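Local coordinates for Lmaj004144AAA protein (Leishmania major, PDB 1Y63) that probably transfers phosphate between nucleoside triphosphates and monophosphates as an AK6-type adenylate kinase, with an ATPase activity linked to small ribosomal subunit maturation, at residues I11-T16 and D35-L40; P78-R83 and R99-V104; I152-E157 and V168-E173. All coordinates share one frame; numbering follows the deposited sequence.

Interaction 1 (I11-T16 and D35-L40); sequences INILIT and DGFQHL. With MN (manganese (II) ion), chain C.
The first beta-alpha-beta unit of the P-loop fold closes here through Phe-37, the opening residue of strand 37-41, which reaches over to Ile-11, just before strand 12-16, and Ile-13 within it. The strands are not sheet neighbours: strand 85-89 runs between them, and even the nearest pair of CA atoms, Ile-11 CA and Phe-37 CA, is 8.5 Å apart. Side chains must therefore bridge the gap. Ile-13 does so with its CD1, which lies 3.6 Å from Phe-37 CE2, the two side chains crossing at about a right angle. An extended outer torsion (chi2 171°) carries that methyl outward to the ring. The same corner of the ring meets backbone, Phe-37 CE2 being 3.7 Å from Ile-11 O, while Ile-11 CG2 makes only a loose approach to Phe-37 CZ at 4.4 Å. Ile-30 of helix 23-33 also packs on the phenyl ring.

Two residues on, His-39 serves a different purpose. Its ND1 binds a manganese ion at 2.3 Å, and four waters and Glu-28 from helix 23-33 complete six ligands. Water 1 also donates to His-39 O at 2.8 Å, so one residue holds the ion directly and through a ligand water. On the other ring nitrogen, NE2 is hydrogen-bonded to Asp-89, which helps fix the rotation of the imidazole. Strand 85-89 thus lies between the first two strands of the chain, giving the sheet order 2-3-1-4-5, the core topology of P-loop nucleoside monophosphate kinases.

Interaction 2 (P78-R83 and R99-V104); sequences PIMVSR and RWFHMV
Met-80, at the end of helix 66-80, lies over the indole of Trp-100, and aromatic contacts account for most of the interface. The evidence for a CH-pi interaction is direct: Met-80 CG sits 3.7 Å from the centroid of the six-membered ring of Trp-100 and 11° off its normal, close to the centre of one face. The sulfur completes a longer Met-aromatic contact, Met-80 SD being 5.0 Å from that centroid and 25° off the normal. Because the chain bends again beyond CG (chi2 -57°, followed by a similar turn at chi3), the terminal methyl folds back toward Phe-101.

Apolar packing follows from that fold: Met-80 CE touches Phe-101 CE1 at 3.6 Å. A separate van der Waals contact sets a methyl against a guanidinium edge, Val-81 CG1 meeting Arg-99 NH1 at 3.8 Å, near the plane of the group. Trp-100 CD1 stands over one face of that same group, 3.7 Å above its plane.

Polar bonds flank the contact. Glu-77 of the same helix accepts from Trp-100 NE1 and forms a salt bridge with Arg-99 NH1, which also donates to Glu-6 O. Asn-12 ND2 bonds both Met-80 O and Trp-100 O, linking the two backbones through one amide. Just past the helix end, Ser-82 OG donates to Ile-79 O at 2.6 Å, and Ser-82 N reaches the same carbonyl at 3.1 Å; Ser-82, Arg-83 and His-86 form a manganese site.

Dispersion and CH-pi contacts thus hold the methionine against the indole, whereas the directional bonds beside it, those of Glu-77 and Asn-12, probably help fix how the indole and the helix end are set against each other.

Interaction 3 (I152-E157 and V168-E173); sequences IVLVRE and VEEIRE
Leu-154 points from strand 153-157 toward helix 161-178 and meets it mainly with its CD2 methyl. CD2 lies 4.2 Å from Ile-171 CG1 and 4.3 Å from Glu-170 CG, a loose van der Waals contact, with Leu-154 CA and Ile-171 CA 8.9 Å apart. With CG anti to the backbone N (chi1 -174°), Leu-154 stretches out from its strand to the helix. Ile-171 answers with its CG1 branch, set anti to its own carbonyl carbon. In Glu-170 an extended first torsion (chi1 -179°) lays CG near the leucine, and the turn at the second (chi2 77°) sends the carboxylate on to a salt bridge between OE2 and Arg-174.

Arg-156 curls through three successive bends, a compact shape that brings NE to a hydrogen bond with Thr-167 OG1. Its NH1 remains 4.9 Å from Glu-170 OE1, too far for a salt bridge, though the opposite charges may attract weakly.

Helix 161-178 thereby lies against the edge strand 153-157 and, through Ile-171, also against strand 103-108 and Ile-30 of helix 23-33, while helix 139-147 packs on Val-153 and Val-155 from the sheet's other face.

In the fold
From the N terminus, the three contacts close in series, none enclosing or crossing another. Interaction 1 closes first, around the P-loop and helix 23-33. Interaction 2 follows, its loop containing strand 85-89, which inserts between the two strands of interaction 1. Interaction 3 comes last, closing a short loop that carries the ADP-binding residues Asn-158 and Thr-160. All three reach one parallel sheet, ordered 37-41, 85-89, 12-16, 103-108, 153-157. Backbone pairing joins interactions 2 and 3 where Val-104 O meets Leu-154 N at 2.8 Å. Interactions 1 and 3 meet between the sheet and helix 161-178, Ile-13 CD1 lying 3.6 Å from Ile-171 CG2.

Interaction 1 (I11-T16 and D35-L40)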
loop_
_atom_site.group_PDB
_atom_site.type_symbol
_atom_site.label_atom_id
_atom_site.label_comp_id
_atom_site.label_asym_id
_atom_site.label_seq_id
_atom_site.Cartn_x
_atom_site.Cartn_y
_atom_site.Cartn_z
ATOM N N ILE A 11 -7.035 -2.560 -14.031
ATOM C CA ILE A 11 -5.644 -2.482 -13.577
ATOM C C ILE A 11 -5.636 -2.207 -12.084
ATOM O O ILE A 11 -6.258 -1.268 -11.612
ATOM C CB ILE A 11 -4.857 -1.387 -14.316
ATOM C CG1 ILE A 11 -4.893 -1.644 -15.834
ATOM C CG2 ILE A 11 -3.423 -1.316 -13.796
ATOM C CD1 ILE A 11 -4.119 -2.858 -16.257
ATOM N N ASN A 12 -4.934 -3.057 -11.338
ATOM C CA ASN A 12 -4.864 -2.948 -9.872
ATOM C C ASN A 12 -3.436 -2.709 -9.430
ATOM O O ASN A 12 -2.537 -3.422 -9.840
ATOM C CB ASN A 12 -5.370 -4.213 -9.203
ATOM C CG ASN A 12 -6.846 -4.447 -9.419
ATOM O OD1 ASN A 12 -7.612 -3.507 -9.603
ATOM N ND2 ASN A 12 -7.254 -5.714 -9.388
ATOM N N ILE A 13 -3.264 -1.706 -8.581
ATOM C CA ILE A 13 -1.966 -1.341 -8.003
ATOM C C ILE A 13 -2.029 -1.447 -6.493
ATOM O O ILE A 13 -3.041 -1.073 -5.882
ATOM C CB ILE A 13 -1.616 0.120 -8.372
ATOM C CG1 ILE A 13 -1.613 0.303 -9.896
ATOM C CG2 ILE A 13 -0.282 0.552 -7.723
ATOM C CD1 ILE A 13 -1.483 1.756 -10.273
ATOM N N LEU A 14 -0.957 -1.958 -5.882
ATOM C CA LEU A 14 -0.795 -1.939 -4.443
ATOM C C LEU A 14 0.302 -0.962 -4.097
ATOM O O LEU A 14 1.364 -1.000 -4.686
ATOM C CB LEU A 14 -0.418 -3.322 -3.921
ATOM C CG LEU A 14 -0.104 -3.446 -2.416
ATOM C CD1 LEU A 14 -1.309 -3.048 -1.582
ATOM C CD2 LEU A 14 0.339 -4.874 -2.124
ATOM N N ILE A 15 -0.002 -0.050 -3.163
ATOM C CA ILE A 15 0.993 0.851 -2.563
ATOM C C ILE A 15 1.210 0.381 -1.124
ATOM O O ILE A 15 0.272 0.334 -0.315
ATOM C CB ILE A 15 0.552 2.337 -2.557
ATOM C CG1 ILE A 15 -0.042 2.790 -3.902
ATOM C CG2 ILE A 15 1.717 3.209 -2.123
ATOM C CD1 ILE A 15 0.854 2.685 -5.073
ATOM N N THR A 16 2.433 -0.019 -0.820
ATOM C CA THR A 16 2.758 -0.532 0.501
ATOM C C THR A 16 4.050 0.154 1.014
ATOM O O THR A 16 4.638 0.994 0.315
ATOM C CB THR A 16 2.841 -2.073 0.473
ATOM O OG1 THR A 16 2.918 -2.575 1.814
ATOM C CG2 THR A 16 4.081 -2.574 -0.329
ATOM N N ASP A 35 -6.642 8.016 -14.640
ATOM C CA ASP A 35 -8.001 7.785 -15.117
ATOM C C ASP A 35 -8.587 6.523 -14.526
ATOM O O ASP A 35 -8.018 5.439 -14.693
ATOM C CB ASP A 35 -8.037 7.638 -16.640
ATOM C CG ASP A 35 -9.402 7.208 -17.153
ATOM O OD1 ASP A 35 -10.394 7.924 -16.894
ATOM O OD2 ASP A 35 -9.488 6.156 -17.822
ATOM N N GLY A 36 -9.732 6.681 -13.863
ATOM C CA GLY A 36 -10.550 5.555 -13.449
ATOM C C GLY A 36 -10.065 4.740 -12.276
ATOM O O GLY A 36 -10.409 3.569 -12.204
ATOM N N PHE A 37 -9.290 5.333 -11.361
ATOM C CA PHE A 37 -8.809 4.621 -10.174
ATOM C C PHE A 37 -9.635 4.922 -8.933
ATOM O O PHE A 37 -9.901 6.096 -8.619
ATOM C CB PHE A 37 -7.342 4.948 -9.891
ATOM C CG PHE A 37 -6.387 4.134 -10.675
ATOM C CD1 PHE A 37 -6.028 4.524 -11.958
ATOM C CD2 PHE A 37 -5.863 2.945 -10.163
ATOM C CE1 PHE A 37 -5.156 3.765 -12.696
ATOM C CE2 PHE A 37 -4.995 2.187 -10.900
ATOM C CZ PHE A 37 -4.648 2.588 -12.176
ATOM N N GLN A 38 -10.021 3.855 -8.241
ATOM C CA GLN A 38 -10.694 3.891 -6.946
ATOM C C GLN A 38 -9.679 3.472 -5.895
ATOM O O GLN A 38 -9.027 2.429 -6.043
ATOM C CB GLN A 38 -11.864 2.889 -6.905
ATOM C CG GLN A 38 -12.523 2.717 -5.516
ATOM C CD GLN A 38 -13.448 1.483 -5.427
ATOM O OE1 GLN A 38 -13.788 0.879 -6.435
ATOM N NE2 GLN A 38 -13.823 1.100 -4.207
ATOM N N HIS A 39 -9.600 4.256 -4.827
ATOM C CA HIS A 39 -8.703 4.024 -3.714
ATOM C C HIS A 39 -9.379 3.169 -2.662
ATOM O O HIS A 39 -10.492 3.474 -2.220
ATOM C CB HIS A 39 -8.320 5.374 -3.100
ATOM C CG HIS A 39 -7.588 5.301 -1.793
ATOM N ND1 HIS A 39 -7.835 6.184 -0.757
ATOM C CD2 HIS A 39 -6.555 4.527 -1.385
ATOM C CE1 HIS A 39 -7.004 5.935 0.241
ATOM N NE2 HIS A 39 -6.222 4.932 -0.110
ATOM N N LEU A 40 -8.712 2.097 -2.274
ATOM C CA LEU A 40 -9.165 1.240 -1.155
ATOM C C LEU A 40 -8.145 1.410 -0.042
ATOM O O LEU A 40 -6.986 1.002 -0.178
ATOM C CB LEU A 40 -9.219 -0.234 -1.524
ATOM C CG LEU A 40 -10.255 -0.785 -2.485
ATOM C CD1 LEU A 40 -9.933 -0.469 -3.932
ATOM C CD2 LEU A 40 -10.304 -2.291 -2.283
HETATM MN MN MN C . -9.669 7.523 -0.448
HETATM O O HOH W 1 -11.112 5.772 -0.656
HETATM O O HOH W 2 -9.659 6.979 1.676
HETATM O O HOH W 3 -11.446 8.764 0.059
HETATM O O HOH W 4 -10.102 8.157 -2.332
#

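Interaction 2 (P78-R83 and R99-V104)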
loop_
_atom_site.group_PDB
_atom_site.type_symbol
_atom_site.label_atom_id
_atom_site.label_comp_id
_atom_site.label_asym_id
_atom_site.label_seq_id
_atom_site.Cartn_x
_atom_site.Cartn_y
_atom_site.Cartn_z
ATOM N N PRO A 78 -14.631 -9.150 -4.332
ATOM C CA PRO A 78 -15.506 -8.609 -5.385
ATOM C C PRO A 78 -15.089 -7.239 -5.911
ATOM O O PRO A 78 -15.241 -6.988 -7.116
ATOM C CB PRO A 78 -16.878 -8.557 -4.706
ATOM C CG PRO A 78 -16.585 -8.534 -3.256
ATOM C CD PRO A 78 -15.396 -9.419 -3.098
ATOM N N ILE A 79 -14.530 -6.391 -5.042
ATOM C CA ILE A 79 -14.044 -5.085 -5.489
ATOM C C ILE A 79 -12.873 -5.290 -6.453
ATOM O O ILE A 79 -12.794 -4.692 -7.522
ATOM C CB ILE A 79 -13.614 -4.215 -4.326
ATOM C CG1 ILE A 79 -14.763 -4.063 -3.314
ATOM C CG2 ILE A 79 -13.203 -2.851 -4.819
ATOM C CD1 ILE A 79 -14.296 -3.642 -1.919
ATOM N N MET A 80 -11.961 -6.173 -6.078
ATOM C CA MET A 80 -10.714 -6.299 -6.816
ATOM C C MET A 80 -10.889 -6.855 -8.214
ATOM O O MET A 80 -10.085 -6.576 -9.086
ATOM C CB MET A 80 -9.712 -7.135 -6.021
ATOM C CG MET A 80 -9.336 -6.472 -4.707
ATOM S SD MET A 80 -8.643 -4.788 -4.887
ATOM C CE MET A 80 -7.197 -5.125 -5.881
ATOM N N VAL A 81 -11.954 -7.629 -8.436
ATOM C CA VAL A 81 -12.211 -8.224 -9.752
ATOM C C VAL A 81 -13.250 -7.436 -10.548
ATOM O O VAL A 81 -13.585 -7.814 -11.681
ATOM C CB VAL A 81 -12.644 -9.710 -9.650
ATOM C CG1 VAL A 81 -11.551 -10.505 -8.982
ATOM C CG2 VAL A 81 -13.964 -9.846 -8.906
ATOM N N SER A 82 -13.758 -6.363 -9.956
ATOM C CA SER A 82 -14.782 -5.521 -10.585
ATOM C C SER A 82 -14.221 -4.625 -11.692
ATOM O O SER A 82 -13.022 -4.411 -11.781
ATOM C CB SER A 82 -15.494 -4.670 -9.525
ATOM O OG SER A 82 -14.687 -3.619 -9.031
ATOM N N ARG A 83 -15.107 -4.087 -12.540
ATOM C CA ARG A 83 -14.665 -3.199 -13.617
ATOM C C ARG A 83 -14.056 -1.932 -13.014
ATOM O O ARG A 83 -14.434 -1.522 -11.925
ATOM C CB ARG A 83 -15.820 -2.854 -14.574
ATOM C CG ARG A 83 -17.017 -2.170 -13.918
ATOM C CD ARG A 83 -18.099 -1.760 -14.945
ATOM N NE ARG A 83 -18.484 -2.823 -15.882
ATOM C CZ ARG A 83 -19.442 -2.701 -16.804
ATOM N NH1 ARG A 83 -20.135 -1.572 -16.920
ATOM N NH2 ARG A 83 -19.719 -3.718 -17.615
ATOM N N ARG A 99 -2.827 -12.834 -7.879
ATOM C CA ARG A 99 -3.830 -12.688 -8.916
ATOM C C ARG A 99 -4.385 -11.256 -9.041
ATOM O O ARG A 99 -4.757 -10.820 -10.151
ATOM C CB ARG A 99 -4.981 -13.663 -8.605
ATOM C CG ARG A 99 -6.194 -13.557 -9.498
ATOM C CD ARG A 99 -7.126 -14.714 -9.297
ATOM N NE ARG A 99 -7.484 -14.883 -7.899
ATOM C CZ ARG A 99 -8.461 -14.227 -7.283
ATOM N NH1 ARG A 99 -9.215 -13.351 -7.943
ATOM N NH2 ARG A 99 -8.673 -14.424 -5.996
ATOM N N TRP A 100 -4.495 -10.564 -7.914
ATOM C CA TRP A 100 -5.150 -9.241 -7.896
ATOM C C TRP A 100 -4.331 -8.152 -8.538
ATOM O O TRP A 100 -4.901 -7.236 -9.127
ATOM C CB TRP A 100 -5.436 -8.811 -6.475
ATOM C CG TRP A 100 -6.570 -9.505 -5.776
ATOM C CD1 TRP A 100 -7.441 -10.416 -6.288
ATOM C CD2 TRP A 100 -6.943 -9.310 -4.416
ATOM N NE1 TRP A 100 -8.345 -10.796 -5.327
ATOM C CE2 TRP A 100 -8.064 -10.123 -4.169
ATOM C CE3 TRP A 100 -6.454 -8.492 -3.385
ATOM C CZ2 TRP A 100 -8.681 -10.168 -2.936
ATOM C CZ3 TRP A 100 -7.078 -8.532 -2.167
ATOM C CH2 TRP A 100 -8.158 -9.359 -1.945
ATOM N N PHE A 101 -2.999 -8.213 -8.423
ATOM C CA PHE A 101 -2.172 -7.022 -8.661
ATOM C C PHE A 101 -1.299 -7.065 -9.904
ATOM O O PHE A 101 -0.647 -8.080 -10.200
ATOM C CB PHE A 101 -1.313 -6.694 -7.426
ATOM C CG PHE A 101 -2.133 -6.233 -6.248
ATOM C CD1 PHE A 101 -2.857 -5.057 -6.339
ATOM C CD2 PHE A 101 -2.232 -6.979 -5.104
ATOM C CE1 PHE A 101 -3.632 -4.621 -5.319
ATOM C CE2 PHE A 101 -3.021 -6.539 -4.051
ATOM C CZ PHE A 101 -3.697 -5.344 -4.155
ATOM N N HIS A 102 -1.273 -5.930 -10.604
ATOM C CA HIS A 102 -0.420 -5.754 -11.780
ATOM C C HIS A 102 0.827 -4.953 -11.514
ATOM O O HIS A 102 1.708 -4.934 -12.354
ATOM C CB HIS A 102 -1.218 -5.116 -12.900
ATOM C CG HIS A 102 -2.491 -5.824 -13.152
ATOM N ND1 HIS A 102 -3.695 -5.389 -12.645
ATOM C CD2 HIS A 102 -2.735 -7.012 -13.752
ATOM C CE1 HIS A 102 -4.640 -6.252 -12.977
ATOM N NE2 HIS A 102 -4.082 -7.252 -13.643
ATOM N N MET A 103 0.866 -4.283 -10.362
ATOM C CA MET A 103 1.970 -3.455 -9.936
ATOM C C MET A 103 1.958 -3.365 -8.410
ATOM O O MET A 103 0.879 -3.240 -7.787
ATOM C CB MET A 103 1.861 -2.044 -10.544
ATOM C CG MET A 103 3.050 -1.187 -10.298
ATOM S SD MET A 103 2.714 0.508 -10.855
ATOM C CE MET A 103 2.038 0.238 -12.440
ATOM N N VAL A 104 3.145 -3.424 -7.800
ATOM C CA VAL A 104 3.281 -3.219 -6.358
ATOM C C VAL A 104 4.349 -2.164 -6.163
ATOM O O VAL A 104 5.441 -2.298 -6.681
ATOM C CB VAL A 104 3.668 -4.503 -5.621
ATOM C CG1 VAL A 104 3.900 -4.252 -4.144
ATOM C CG2 VAL A 104 2.570 -5.545 -5.817
#

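Interaction 3 (I152-E157 and V168-E173)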
loop_
_atom_site.group_PDB
_atom_site.type_symbol
_atom_site.label_atom_id
_atom_site.label_comp_id
_atom_site.label_asym_id
_atom_site.label_seq_id
_atom_site.Cartn_x
_atom_site.Cartn_y
_atom_site.Cartn_z
ATOM N N ILE A 152 7.120 -6.799 -11.300
ATOM C CA ILE A 152 6.027 -5.850 -11.060
ATOM C C ILE A 152 6.255 -4.977 -9.828
ATOM O O ILE A 152 5.396 -4.143 -9.485
ATOM C CB ILE A 152 4.640 -6.534 -10.959
ATOM C CG1 ILE A 152 4.456 -7.285 -9.644
ATOM C CG2 ILE A 152 4.428 -7.413 -12.187
ATOM C CD1 ILE A 152 3.019 -7.640 -9.375
ATOM N N VAL A 153 7.383 -5.168 -9.158
ATOM C CA VAL A 153 7.656 -4.450 -7.907
ATOM C C VAL A 153 8.524 -3.228 -8.190
ATOM O O VAL A 153 9.622 -3.347 -8.742
ATOM C CB VAL A 153 8.331 -5.323 -6.854
ATOM C CG1 VAL A 153 8.718 -4.510 -5.635
ATOM C CG2 VAL A 153 7.399 -6.464 -6.428
ATOM N N LEU A 154 8.013 -2.066 -7.779
ATOM C CA LEU A 154 8.671 -0.780 -7.970
ATOM C C LEU A 154 8.959 -0.269 -6.577
ATOM O O LEU A 154 8.050 -0.197 -5.752
ATOM C CB LEU A 154 7.718 0.181 -8.685
ATOM C CG LEU A 154 8.188 1.552 -9.136
ATOM C CD1 LEU A 154 9.222 1.462 -10.241
ATOM C CD2 LEU A 154 6.971 2.327 -9.631
ATOM N N VAL A 155 10.203 0.072 -6.282
ATOM C CA VAL A 155 10.523 0.600 -4.973
ATOM C C VAL A 155 10.971 2.031 -5.182
ATOM O O VAL A 155 11.766 2.295 -6.095
ATOM C CB VAL A 155 11.642 -0.220 -4.306
ATOM C CG1 VAL A 155 12.022 0.340 -2.980
ATOM C CG2 VAL A 155 11.209 -1.674 -4.154
ATOM N N ARG A 156 10.478 2.953 -4.358
ATOM C CA ARG A 156 10.716 4.379 -4.588
ATOM C C ARG A 156 10.953 5.138 -3.313
ATOM O O ARG A 156 10.230 4.971 -2.340
ATOM C CB ARG A 156 9.556 5.010 -5.340
ATOM C CG ARG A 156 9.188 4.353 -6.644
ATOM C CD ARG A 156 10.170 4.668 -7.757
ATOM N NE ARG A 156 10.050 6.033 -8.253
ATOM C CZ ARG A 156 10.653 6.534 -9.327
ATOM N NH1 ARG A 156 11.452 5.792 -10.097
ATOM N NH2 ARG A 156 10.488 7.814 -9.649
ATOM N N GLU A 157 11.987 5.967 -3.311
ATOM C CA GLU A 157 12.183 6.915 -2.227
ATOM C C GLU A 157 11.051 7.919 -2.304
ATOM O O GLU A 157 10.707 8.373 -3.397
ATOM C CB GLU A 157 13.540 7.611 -2.380
ATOM C CG GLU A 157 13.933 8.418 -1.140
ATOM C CD GLU A 157 14.203 7.529 0.103
ATOM O OE1 GLU A 157 14.298 6.284 -0.017
ATOM O OE2 GLU A 157 14.349 8.090 1.212
ATOM N N VAL A 168 4.412 8.933 -9.412
ATOM C CA VAL A 168 3.110 8.808 -10.050
ATOM C C VAL A 168 3.220 8.849 -11.573
ATOM O O VAL A 168 2.513 8.127 -12.242
ATOM C CB VAL A 168 2.085 9.789 -9.450
ATOM C CG1 VAL A 168 0.812 9.799 -10.264
ATOM C CG2 VAL A 168 1.795 9.401 -7.995
ATOM N N GLU A 169 4.154 9.629 -12.119
ATOM C CA GLU A 169 4.395 9.686 -13.546
ATOM C C GLU A 169 4.931 8.334 -14.050
ATOM O O GLU A 169 4.489 7.818 -15.080
ATOM C CB GLU A 169 5.375 10.817 -13.876
ATOM C CG GLU A 169 4.889 12.223 -13.595
ATOM C CD GLU A 169 5.385 13.237 -14.623
ATOM O OE1 GLU A 169 6.555 13.142 -15.053
ATOM O OE2 GLU A 169 4.604 14.136 -14.997
ATOM N N GLU A 170 5.861 7.746 -13.308
ATOM C CA GLU A 170 6.365 6.415 -13.656
ATOM C C GLU A 170 5.223 5.398 -13.622
ATOM O O GLU A 170 5.117 4.543 -14.491
ATOM C CB GLU A 170 7.511 5.989 -12.723
ATOM C CG GLU A 170 8.093 4.614 -13.039
ATOM C CD GLU A 170 9.012 4.609 -14.247
ATOM O OE1 GLU A 170 9.491 5.691 -14.628
ATOM O OE2 GLU A 170 9.264 3.517 -14.795
ATOM N N ILE A 171 4.361 5.470 -12.616
ATOM C CA ILE A 171 3.201 4.575 -12.536
ATOM C C ILE A 171 2.288 4.759 -13.751
ATOM O O ILE A 171 1.860 3.783 -14.368
ATOM C CB ILE A 171 2.430 4.812 -11.208
ATOM C CG1 ILE A 171 3.273 4.317 -10.031
ATOM C CG2 ILE A 171 1.083 4.116 -11.225
ATOM C CD1 ILE A 171 2.758 4.725 -8.652
ATOM N N ARG A 172 1.998 6.013 -14.092
ATOM C CA ARG A 172 1.166 6.332 -15.247
ATOM C C ARG A 172 1.728 5.692 -16.512
ATOM O O ARG A 172 0.992 5.107 -17.311
ATOM C CB ARG A 172 1.054 7.858 -15.434
ATOM C CG ARG A 172 0.073 8.264 -16.525
ATOM C CD ARG A 172 0.232 9.711 -16.960
ATOM N NE ARG A 172 -0.018 10.700 -15.908
ATOM C CZ ARG A 172 -1.211 11.206 -15.577
ATOM N NH1 ARG A 172 -2.331 10.804 -16.173
ATOM N NH2 ARG A 172 -1.287 12.118 -14.612
ATOM N N GLU A 173 3.039 5.798 -16.700
ATOM C CA GLU A 173 3.679 5.223 -17.879
ATOM C C GLU A 173 3.539 3.712 -17.921
ATOM O O GLU A 173 3.217 3.132 -18.970
ATOM C CB GLU A 173 5.153 5.599 -17.923
ATOM C CG GLU A 173 5.431 7.056 -18.200
ATOM C CD GLU A 173 6.886 7.446 -17.897
ATOM O OE1 GLU A 173 7.702 6.570 -17.534
ATOM O OE2 GLU A 173 7.213 8.634 -18.024
#